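Long-range contacts in TqaA (Penicillium aethiopicum, PDB 5DLK), which is a fungal nonribosomal peptide synthetase whose terminal condensation-like (CT) domain, the part described here, is associated with peptide macrocyclization and binds the phosphopantetheine arm: residues 122-127 with 160-165; 71-76 with 169-174. All blocks are in the same frame, centred on the assembly; numbering follows the deposited sequence.

Both contacts belong to one mixed five-stranded sheet of the condensation-like domain, whose strand order is 122-125, 158-163, 169-177, 67-75, 407-415. Contact 1 is the parallel pairing at one outer edge, contact 2 an antiparallel pairing further in, and their centres lie about 10 Å apart. Strands 158-163 and 169-177 follow each other in the chain and pair directly, with probable hydrogen bonds from Val171 N to Val162 O and from Thr173 N to Thr160 O. Along the sequence, 71-76 comes first and 169-174 last, with contact 1 formed entirely between them. About ninety residues thus separate the segments of contact 2, and a crossover through helix 132-144 those of contact 1; both lie away from the phosphopantetheine site.

Contact 1 of 2, residues 122-127 with 160-165; sequences REVQCW and TLVSCP
Thr160 opens the pairing by offering its OG1 to Arg122, which grips that single atom side-on with two nitrogens, NE and NH2, each 3.1 Å from Thr160 OG1. The hydroxyl lies close to the guanidinium plane; a salt bridge from Arg122 to Asp144 of helix 132-144 further fixes the group. Next, Leu161 N donates to Arg122 O at 2.8 Å, and Leu161 O receives Val124 N. The Leu161 side chain runs alongside that of Glu123, whose carboxylate also pairs with Arg85. The backbones run parallel, only 7° apart: this is the right-handed beta-alpha-beta crossover in which helix 132-144 links strand 122-125 to strand 158-163. On the face carrying Thr160, Val162 lies beside Val124, CG2 to CB 4.0 Å. With Val162 CG1 anti to the backbone N (chi1 180°), this methyl meets Cys126 SG at 3.4 Å. Ser163 N bonds to Val124 O at 2.8 Å, and Ser163 O takes Cys126 N in a nearly straight bond (175°). A water reached by Ser163 OG at 2.9 Å also approaches Glu123 OE1 and Leu161 O. Past the strand, Pro165 CD rests 3.6 Å from Cys126 O.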
loop_
_atom_site.group_PDB
_atom_site.type_symbol
_atom_site.label_atom_id
_atom_site.label_comp_id
_atom_site.label_asym_id
_atom_site.label_seq_id
_atom_site.Cartn_x
_atom_site.Cartn_y
_atom_site.Cartn_z
ATOM N N ARG A 122 -15.284 -11.131 17.070
ATOM C CA ARG A 122 -16.603 -10.554 17.279
ATOM C C ARG A 122 -17.592 -11.406 16.483
ATOM O O ARG A 122 -17.407 -11.658 15.287
ATOM C CB ARG A 122 -16.639 -9.083 16.851
ATOM C CG ARG A 122 -18.006 -8.435 16.899
ATOM C CD ARG A 122 -17.957 -6.946 16.550
ATOM N NE ARG A 122 -17.610 -6.719 15.141
ATOM C CZ ARG A 122 -17.665 -5.532 14.544
ATOM N NH1 ARG A 122 -18.054 -4.462 15.227
ATOM N NH2 ARG A 122 -17.335 -5.417 13.259
ATOM N N GLU A 123 -18.633 -11.891 17.148
ATOM C CA GLU A 123 -19.518 -12.852 16.504
ATOM C C GLU A 123 -20.952 -12.385 16.591
ATOM O O GLU A 123 -21.371 -11.855 17.619
ATOM C CB GLU A 123 -19.385 -14.241 17.138
ATOM C CG GLU A 123 -17.972 -14.774 17.149
ATOM C CD GLU A 123 -17.905 -16.255 16.861
ATOM O OE1 GLU A 123 -18.857 -16.798 16.261
ATOM O OE2 GLU A 123 -16.886 -16.874 17.229
ATOM N N VAL A 124 -21.679 -12.565 15.495
ATOM C CA VAL A 124 -23.088 -12.218 15.435
ATOM C C VAL A 124 -23.889 -13.418 14.943
ATOM O O VAL A 124 -23.561 -14.007 13.918
ATOM C CB VAL A 124 -23.352 -11.023 14.490
ATOM C CG1 VAL A 124 -24.834 -10.721 14.422
ATOM C CG2 VAL A 124 -22.566 -9.789 14.936
ATOM N N GLN A 125 -24.934 -13.789 15.681
ATOM C CA GLN A 125 -25.902 -14.754 15.172
ATOM C C GLN A 125 -27.131 -13.962 14.768
ATOM O O GLN A 125 -27.759 -13.333 15.609
ATOM C CB GLN A 125 -26.243 -15.832 16.221
ATOM C CG GLN A 125 -25.076 -16.751 16.577
ATOM C CD GLN A 125 -24.128 -16.158 17.629
ATOM O OE1 GLN A 125 -24.560 -15.750 18.712
ATOM N NE2 GLN A 125 -22.829 -16.109 17.307
ATOM N N CYS A 126 -27.438 -13.950 13.471
ATOM C CA CYS A 126 -28.481 -13.088 12.939
ATOM C C CYS A 126 -29.866 -13.649 13.195
ATOM O O CYS A 126 -30.013 -14.850 13.426
ATOM C CB CYS A 126 -28.325 -12.900 11.442
ATOM S SG CYS A 126 -26.784 -12.114 10.945
ATOM N N TRP A 127 -30.861 -12.775 13.131
ATOM C CA TRP A 127 -32.262 -13.205 13.060
ATOM C C TRP A 127 -32.479 -14.026 11.795
ATOM O O TRP A 127 -31.815 -13.796 10.785
ATOM C CB TRP A 127 -33.201 -12.014 13.032
ATOM C CG TRP A 127 -33.367 -11.259 14.297
ATOM C CD1 TRP A 127 -33.618 -11.770 15.539
ATOM C CD2 TRP A 127 -33.378 -9.838 14.437
ATOM N NE1 TRP A 127 -33.757 -10.751 16.445
ATOM C CE2 TRP A 127 -33.626 -9.554 15.790
ATOM C CE3 TRP A 127 -33.186 -8.776 13.548
ATOM C CZ2 TRP A 127 -33.669 -8.255 16.282
ATOM C CZ3 TRP A 127 -33.250 -7.494 14.032
ATOM C CH2 TRP A 127 -33.489 -7.240 15.385
ATOM N N THR A 160 -14.385 -10.633 12.522
ATOM C CA THR A 160 -15.828 -10.665 12.775
ATOM C C THR A 160 -16.398 -11.864 12.040
ATOM O O THR A 160 -16.007 -12.158 10.921
ATOM C CB THR A 160 -16.542 -9.370 12.307
ATOM O OG1 THR A 160 -15.968 -8.228 12.958
ATOM C CG2 THR A 160 -18.028 -9.416 12.653
ATOM N N LEU A 161 -17.335 -12.560 12.675
ATOM C CA LEU A 161 -17.960 -13.727 12.071
ATOM C C LEU A 161 -19.463 -13.579 12.236
ATOM O O LEU A 161 -19.952 -13.560 13.364
ATOM C CB LEU A 161 -17.457 -15.004 12.752
ATOM C CG LEU A 161 -17.720 -16.350 12.096
ATOM C CD1 LEU A 161 -17.248 -16.312 10.657
ATOM C CD2 LEU A 161 -16.977 -17.430 12.871
ATOM N N VAL A 162 -20.175 -13.419 11.122
ATOM C CA VAL A 162 -21.612 -13.136 11.161
ATOM C C VAL A 162 -22.363 -14.290 10.505
ATOM O O VAL A 162 -22.150 -14.586 9.333
ATOM C CB VAL A 162 -21.942 -11.797 10.464
ATOM C CG1 VAL A 162 -23.429 -11.515 10.499
ATOM C CG2 VAL A 162 -21.194 -10.655 11.142
ATOM N N SER A 163 -23.247 -14.941 11.267
ATOM C CA SER A 163 -23.846 -16.203 10.836
ATOM C C SER A 163 -25.369 -16.161 10.726
ATOM O O SER A 163 -26.041 -15.568 11.561
ATOM C CB SER A 163 -23.483 -17.328 11.821
ATOM O OG SER A 163 -22.087 -17.521 11.888
ATOM N N CYS A 164 -25.894 -16.809 9.694
ATOM C CA CYS A 164 -27.312 -17.155 9.650
ATOM C C CYS A 164 -27.554 -18.365 10.551
ATOM O O CYS A 164 -26.655 -19.189 10.725
ATOM C CB CYS A 164 -27.753 -17.476 8.225
ATOM S SG CYS A 164 -27.605 -16.118 7.059
ATOM N N PRO A 165 -28.775 -18.487 11.109
ATOM C CA PRO A 165 -29.164 -19.568 12.028
ATOM C C PRO A 165 -28.623 -20.980 11.729
ATOM O O PRO A 165 -28.252 -21.680 12.674
ATOM C CB PRO A 165 -30.687 -19.543 11.927
ATOM C CG PRO A 165 -30.985 -18.094 11.830
ATOM C CD PRO A 165 -29.856 -17.495 10.980
HETATM O O HOH W 1 -21.150 -16.163 14.318
#

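Contact 2 of 2, residues 71-76 with 169-174; sequences NWTIKG and HVVLTI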
loop_
_atom_site.group_PDB
_atom_site.type_symbol
_atom_site.label_atom_id
_atom_site.label_comp_id
_atom_site.label_asym_id
_atom_site.label_seq_id
_atom_site.Cartn_x
_atom_site.Cartn_y
_atom_site.Cartn_z
ATOM N N ASN A 71 -13.824 -9.182 3.201
ATOM C CA ASN A 71 -15.059 -9.897 3.545
ATOM C C ASN A 71 -15.222 -11.178 2.747
ATOM O O ASN A 71 -15.187 -11.162 1.520
ATOM C CB ASN A 71 -16.265 -9.006 3.300
ATOM C CG ASN A 71 -16.148 -7.678 3.993
ATOM O OD1 ASN A 71 -15.516 -7.570 5.044
ATOM N ND2 ASN A 71 -16.751 -6.646 3.403
ATOM N N TRP A 72 -15.424 -12.285 3.450
ATOM C CA TRP A 72 -15.560 -13.575 2.803
ATOM C C TRP A 72 -16.932 -14.171 3.092
ATOM O O TRP A 72 -17.216 -14.517 4.230
ATOM C CB TRP A 72 -14.473 -14.518 3.285
ATOM C CG TRP A 72 -13.096 -14.030 2.937
ATOM C CD1 TRP A 72 -12.209 -13.395 3.763
ATOM C CD2 TRP A 72 -12.475 -14.110 1.657
ATOM N NE1 TRP A 72 -11.056 -13.092 3.071
ATOM C CE2 TRP A 72 -11.197 -13.521 1.774
ATOM C CE3 TRP A 72 -12.871 -14.631 0.419
ATOM C CZ2 TRP A 72 -10.310 -13.454 0.705
ATOM C CZ3 TRP A 72 -11.987 -14.553 -0.645
ATOM C CH2 TRP A 72 -10.724 -13.965 -0.494
ATOM N N THR A 73 -17.767 -14.285 2.067
ATOM C CA THR A 73 -19.088 -14.890 2.234
ATOM C C THR A 73 -18.959 -16.380 1.954
ATOM O O THR A 73 -18.618 -16.783 0.843
ATOM C CB THR A 73 -20.136 -14.265 1.302
ATOM O OG1 THR A 73 -20.183 -12.850 1.509
ATOM C CG2 THR A 73 -21.528 -14.852 1.577
ATOM N N ILE A 74 -19.235 -17.188 2.975
ATOM C CA ILE A 74 -19.004 -18.628 2.930
ATOM C C ILE A 74 -20.347 -19.362 2.975
ATOM O O ILE A 74 -21.116 -19.170 3.909
ATOM C CB ILE A 74 -18.135 -19.090 4.107
ATOM C CG1 ILE A 74 -16.833 -18.272 4.179
ATOM C CG2 ILE A 74 -17.817 -20.575 3.989
ATOM C CD1 ILE A 74 -16.015 -18.532 5.430
ATOM N N LYS A 75 -20.626 -20.182 1.966
ATOM C CA LYS A 75 -21.902 -20.904 1.898
ATOM C C LYS A 75 -21.699 -22.398 1.713
ATOM O O LYS A 75 -20.906 -22.823 0.875
ATOM C CB LYS A 75 -22.770 -20.365 0.764
ATOM C CG LYS A 75 -23.359 -19.005 1.035
ATOM C CD LYS A 75 -24.082 -18.467 -0.184
ATOM C CE LYS A 75 -24.642 -17.091 0.103
ATOM N NZ LYS A 75 -25.113 -16.412 -1.139
ATOM N N GLY A 76 -22.421 -23.194 2.498
ATOM C CA GLY A 76 -22.367 -24.638 2.364
ATOM C C GLY A 76 -22.527 -25.349 3.688
ATOM O O GLY A 76 -22.595 -24.713 4.739
ATOM N N HIS A 169 -24.595 -20.134 5.962
ATOM C CA HIS A 169 -24.383 -18.854 5.285
ATOM C C HIS A 169 -23.747 -17.931 6.316
ATOM O O HIS A 169 -24.386 -17.532 7.294
ATOM C CB HIS A 169 -25.686 -18.272 4.742
ATOM C CG HIS A 169 -25.528 -16.941 4.067
ATOM N ND1 HIS A 169 -26.577 -16.301 3.442
ATOM C CD2 HIS A 169 -24.454 -16.128 3.927
ATOM C CE1 HIS A 169 -26.155 -15.149 2.947
ATOM N NE2 HIS A 169 -24.871 -15.019 3.229
ATOM N N VAL A 170 -22.477 -17.611 6.098
ATOM C CA VAL A 170 -21.665 -16.949 7.104
ATOM C C VAL A 170 -20.773 -15.905 6.406
ATOM O O VAL A 170 -20.341 -16.136 5.289
ATOM C CB VAL A 170 -20.817 -17.996 7.860
ATOM C CG1 VAL A 170 -19.563 -17.408 8.422
ATOM C CG2 VAL A 170 -21.645 -18.693 8.949
ATOM N N VAL A 171 -20.546 -14.754 7.035
ATOM C CA VAL A 171 -19.543 -13.807 6.515
ATOM C C VAL A 171 -18.422 -13.664 7.533
ATOM O O VAL A 171 -18.671 -13.388 8.702
ATOM C CB VAL A 171 -20.145 -12.416 6.196
ATOM C CG1 VAL A 171 -19.034 -11.432 5.727
ATOM C CG2 VAL A 171 -21.223 -12.531 5.125
ATOM N N LEU A 172 -17.188 -13.871 7.074
ATOM C CA LEU A 172 -16.010 -13.654 7.896
ATOM C C LEU A 172 -15.370 -12.359 7.436
ATOM O O LEU A 172 -15.159 -12.204 6.239
ATOM C CB LEU A 172 -15.026 -14.807 7.747
ATOM C CG LEU A 172 -13.602 -14.588 8.260
ATOM C CD1 LEU A 172 -13.570 -14.560 9.771
ATOM C CD2 LEU A 172 -12.696 -15.667 7.703
ATOM N N THR A 173 -15.096 -11.426 8.350
ATOM C CA THR A 173 -14.351 -10.226 7.946
ATOM C C THR A 173 -13.042 -10.057 8.716
ATOM O O THR A 173 -12.899 -10.448 9.883
ATOM C CB THR A 173 -15.201 -8.936 8.082
ATOM O OG1 THR A 173 -15.181 -8.454 9.429
ATOM C CG2 THR A 173 -16.657 -9.192 7.641
ATOM N N ILE A 174 -12.067 -9.484 8.019
ATOM C CA ILE A 174 -10.762 -9.206 8.575
ATOM C C ILE A 174 -10.526 -7.714 8.407
ATOM O O ILE A 174 -10.474 -7.238 7.279
ATOM C CB ILE A 174 -9.668 -10.020 7.844
ATOM C CG1 ILE A 174 -10.148 -11.464 7.633
ATOM C CG2 ILE A 174 -8.332 -9.932 8.570
ATOM C CD1 ILE A 174 -9.248 -12.315 6.739
#
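Asn71 sets its side-chain oxygen against Thr173, with OD1 3.3 Å from Thr173 CG2, the two side chains lying side by side in a non-hydrogen-bonded pair. Ser69 OG supplies the hydrogen bond to this amide oxygen. The pairing is an antiparallel one in the interior of the mixed sheet of the condensation-like fold, strand 67-75 being flanked on its other edge by strand 407-415. Trp72 and Leu172 exchange both backbone bonds, Trp72 N to Leu172 O at 2.8 Å and Leu172 N to Trp72 O at 2.9 Å. The indole, CG anti to the carbonyl carbon (chi1 -62°), receives Ile174 CD1 at its edge, 4.2 Å from Trp72 NE1, and makes edge-to-face contacts with Phe190 and Tyr410. On the Asn71 face, Thr73 turns OG1 to Val171 CG2 and its methyl, CG2, to His169 NE2 at 3.7 Å. Ile74 and Val170 form the second hydrogen-bonded pair; the bond from Ile74 N to Val170 O is almost straight (178°), while the return from Val170 N to Ile74 O is longer, at 3.0 Å, and more bent. Lys75 then stretches its extended chain along His169 in a CH-pi contact: Lys75 CE sits squarely over one imidazole face, 3.7 Å from the His169 ring centroid and 9° off its normal. Replacing His169 by an alanine would probably leave the lysine methylene and the Thr73 methyl without their shared aromatic partner and the Lys75 chain freer to turn. The ammonium stands farther out on the same side, with Lys75 NZ 4.6 Å from His169 NE2 and not in contact with it.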